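Local structure of hypothetical protein Cgl3021 (Corynebacterium glutamicum, 2NSF) at residues R161-W166 / A190-Q195. The protein probably catalyses the mycothiol-dependent isomerisation of maleylpyruvate, a cis-trans isomerase reaction, as a zinc-binding enzyme. Residues are numbered along the deposited sequence; the frame is centred on the assembly and turned at random.
Sequences RSREVW and AAEITQ. With ZN (zinc ion), chain E; SO4 (sulfate ion), chain B.
NH1 of R163 is gripped from two directions: it donates to OE1 of E192 over 2.9 Å, in a salt bridge with an N-H...O angle of 148°, and to O4 of a sulfate ion, also over 2.9 Å but straighter. One guanidinium nitrogen thus joins a partner on another helix to a bound anion. The pairing with E192 is not the flat two-bond fork of a carboxylate on a guanidinium: the donor meets the syn side of OE1 from well out of the carboxylate plane, and the two planes stand 70° apart. NH2 of R163 extends the hold on the sulfate, 3.1 Å from its O2. A weak second bond runs to O4. The arginine chain bends at chi3 (-50°), which turns the guanidinium so that E192 and the sulfate both lie at its edge. From the other helix E192 reaches across almost fully extended, its chain meeting that of R163 at about a right angle. Its OE2 accepts from NE1 of W159, a further tie to helix 156-171. The sulfate, probably from the crystallisation liquor, is also hydrogen-bonded to T146 and R150, consistent with a small anion pocket. The next residue, E164, binds zinc through OE1 at 2.1 Å, in a site that includes H72, H168 and two waters; its OE2 accepts from one of the zinc-bound waters. The CA atoms of R163 and E192, the closest pair between segments 161-166 and 190-195, are 10.7 Å apart, so long charged side chains bridge the zinc-bearing N-terminal helical domain and the C-terminal domain of a mycothiol-dependent maleylpyruvate isomerase.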
loop_
_atom_site.group_PDB
_atom_site.type_symbol
_atom_site.label_atom_id
_atom_site.label_comp_id
_atom_site.label_asym_id
_atom_site.label_seq_id
_atom_site.Cartn_x
_atom_site.Cartn_y
_atom_site.Cartn_z
ATOM N N ARG A 161 0.110 1.598 -6.365
ATOM C CA ARG A 161 -0.503 0.284 -6.528
ATOM C C ARG A 161 0.341 -0.780 -5.827
ATOM O O ARG A 161 -0.202 -1.691 -5.202
ATOM C CB ARG A 161 -0.664 -0.059 -8.008
ATOM C CG ARG A 161 -1.395 -1.382 -8.257
ATOM C CD ARG A 161 -2.808 -1.373 -7.665
ATOM N NE ARG A 161 -3.556 -2.567 -8.053
ATOM C CZ ARG A 161 -4.760 -2.885 -7.586
ATOM N NH1 ARG A 161 -5.366 -2.100 -6.704
ATOM N NH2 ARG A 161 -5.358 -3.996 -7.997
ATOM N N SER A 162 1.661 -0.663 -5.923
ATOM C CA SER A 162 2.547 -1.625 -5.272
ATOM C C SER A 162 2.299 -1.674 -3.762
ATOM O O SER A 162 2.264 -2.756 -3.174
ATOM C CB SER A 162 4.018 -1.281 -5.548
ATOM O OG SER A 162 4.345 -1.486 -6.916
ATOM N N ARG A 163 2.136 -0.512 -3.125
ATOM C CA ARG A 163 1.875 -0.491 -1.684
ATOM C C ARG A 163 0.625 -1.306 -1.378
ATOM O O ARG A 163 0.580 -2.082 -0.424
ATOM C CB ARG A 163 1.632 0.934 -1.170
ATOM C CG ARG A 163 2.802 1.876 -1.251
ATOM C CD ARG A 163 2.457 3.200 -0.569
ATOM N NE ARG A 163 1.181 3.740 -1.043
ATOM C CZ ARG A 163 0.896 5.036 -1.101
ATOM N NH1 ARG A 163 1.798 5.930 -0.708
ATOM N NH2 ARG A 163 -0.277 5.441 -1.573
ATOM N N GLU A 164 -0.401 -1.104 -2.197
ATOM C CA GLU A 164 -1.666 -1.794 -2.007
ATOM C C GLU A 164 -1.585 -3.304 -2.158
ATOM O O GLU A 164 -1.969 -4.041 -1.251
ATOM C CB GLU A 164 -2.710 -1.270 -2.998
ATOM C CG GLU A 164 -3.057 0.202 -2.853
ATOM C CD GLU A 164 -3.704 0.532 -1.525
ATOM O OE1 GLU A 164 -4.542 -0.259 -1.038
ATOM O OE2 GLU A 164 -3.392 1.605 -0.970
ATOM N N VAL A 165 -1.101 -3.770 -3.304
ATOM C CA VAL A 165 -1.052 -5.206 -3.538
ATOM C C VAL A 165 -0.088 -5.991 -2.658
ATOM O O VAL A 165 -0.420 -7.088 -2.214
ATOM C CB VAL A 165 -0.773 -5.529 -5.034
ATOM C CG1 VAL A 165 -1.971 -5.109 -5.883
ATOM C CG2 VAL A 165 0.484 -4.824 -5.511
ATOM N N TRP A 166 1.093 -5.445 -2.389
ATOM C CA TRP A 166 2.043 -6.172 -1.554
ATOM C C TRP A 166 1.618 -6.231 -0.097
ATOM O O TRP A 166 1.842 -7.240 0.576
ATOM C CB TRP A 166 3.446 -5.564 -1.662
ATOM C CG TRP A 166 4.150 -5.912 -2.939
ATOM C CD1 TRP A 166 4.369 -5.094 -4.007
ATOM C CD2 TRP A 166 4.730 -7.181 -3.278
ATOM N NE1 TRP A 166 5.053 -5.771 -4.992
ATOM C CE2 TRP A 166 5.286 -7.055 -4.569
ATOM C CE3 TRP A 166 4.831 -8.413 -2.614
ATOM C CZ2 TRP A 166 5.937 -8.116 -5.216
ATOM C CZ3 TRP A 166 5.480 -9.475 -3.259
ATOM C CH2 TRP A 166 6.023 -9.316 -4.547
ATOM N N ALA A 190 9.386 1.980 4.689
ATOM C CA ALA A 190 9.909 2.417 5.980
ATOM C C ALA A 190 10.161 3.920 5.957
ATOM O O ALA A 190 9.825 4.636 6.906
ATOM C CB ALA A 190 11.197 1.675 6.302
ATOM N N ALA A 191 10.761 4.394 4.870
ATOM C CA ALA A 191 11.057 5.812 4.713
ATOM C C ALA A 191 9.780 6.630 4.573
ATOM O O ALA A 191 9.609 7.649 5.239
ATOM C CB ALA A 191 11.946 6.030 3.494
ATOM N N GLU A 192 8.877 6.185 3.707
ATOM C CA GLU A 192 7.639 6.927 3.483
ATOM C C GLU A 192 6.771 7.053 4.726
ATOM O O GLU A 192 6.270 8.135 5.036
ATOM C CB GLU A 192 6.813 6.280 2.373
ATOM C CG GLU A 192 5.622 7.127 1.963
ATOM C CD GLU A 192 4.838 6.520 0.824
ATOM O OE1 GLU A 192 4.008 5.625 1.085
ATOM O OE2 GLU A 192 5.065 6.937 -0.332
ATOM N N ILE A 193 6.564 5.945 5.427
ATOM C CA ILE A 193 5.738 5.981 6.623
ATOM C C ILE A 193 6.322 6.927 7.671
ATOM O O ILE A 193 5.599 7.732 8.259
ATOM C CB ILE A 193 5.588 4.577 7.241
ATOM C CG1 ILE A 193 4.824 3.668 6.270
ATOM C CG2 ILE A 193 4.871 4.672 8.581
ATOM C CD1 ILE A 193 4.718 2.218 6.736
ATOM N N THR A 194 7.629 6.839 7.903
ATOM C CA THR A 194 8.240 7.709 8.895
ATOM C C THR A 194 8.302 9.152 8.409
ATOM O O THR A 194 8.265 10.081 9.217
ATOM C CB THR A 194 9.639 7.191 9.322
ATOM O OG1 THR A 194 10.478 7.023 8.176
ATOM C CG2 THR A 194 9.494 5.853 10.042
ATOM N N GLN A 195 8.372 9.345 7.097
ATOM C CA GLN A 195 8.381 10.699 6.544
ATOM C C GLN A 195 6.991 11.287 6.769
ATOM O O GLN A 195 6.850 12.463 7.121
ATOM C CB GLN A 195 8.691 10.674 5.050
ATOM C CG GLN A 195 10.175 10.512 4.729
ATOM C CD GLN A 195 10.415 10.162 3.282
ATOM O OE1 GLN A 195 9.471 9.921 2.528
ATOM N NE2 GLN A 195 11.680 10.119 2.881
HETATM ZN ZN ZN E . -5.511 0.052 0.831
HETATM S S SO4 B . -0.474 9.064 -0.808
HETATM O O1 SO4 B . -0.606 10.495 -1.136
HETATM O O2 SO4 B . -1.468 8.287 -1.558
HETATM O O3 SO4 B . -0.702 8.883 0.631
HETATM O O4 SO4 B . 0.874 8.595 -1.170
HETATM O O HOH W 1 -5.325 2.227 0.684
HETATM O O HOH W 2 -3.464 0.424 2.092
#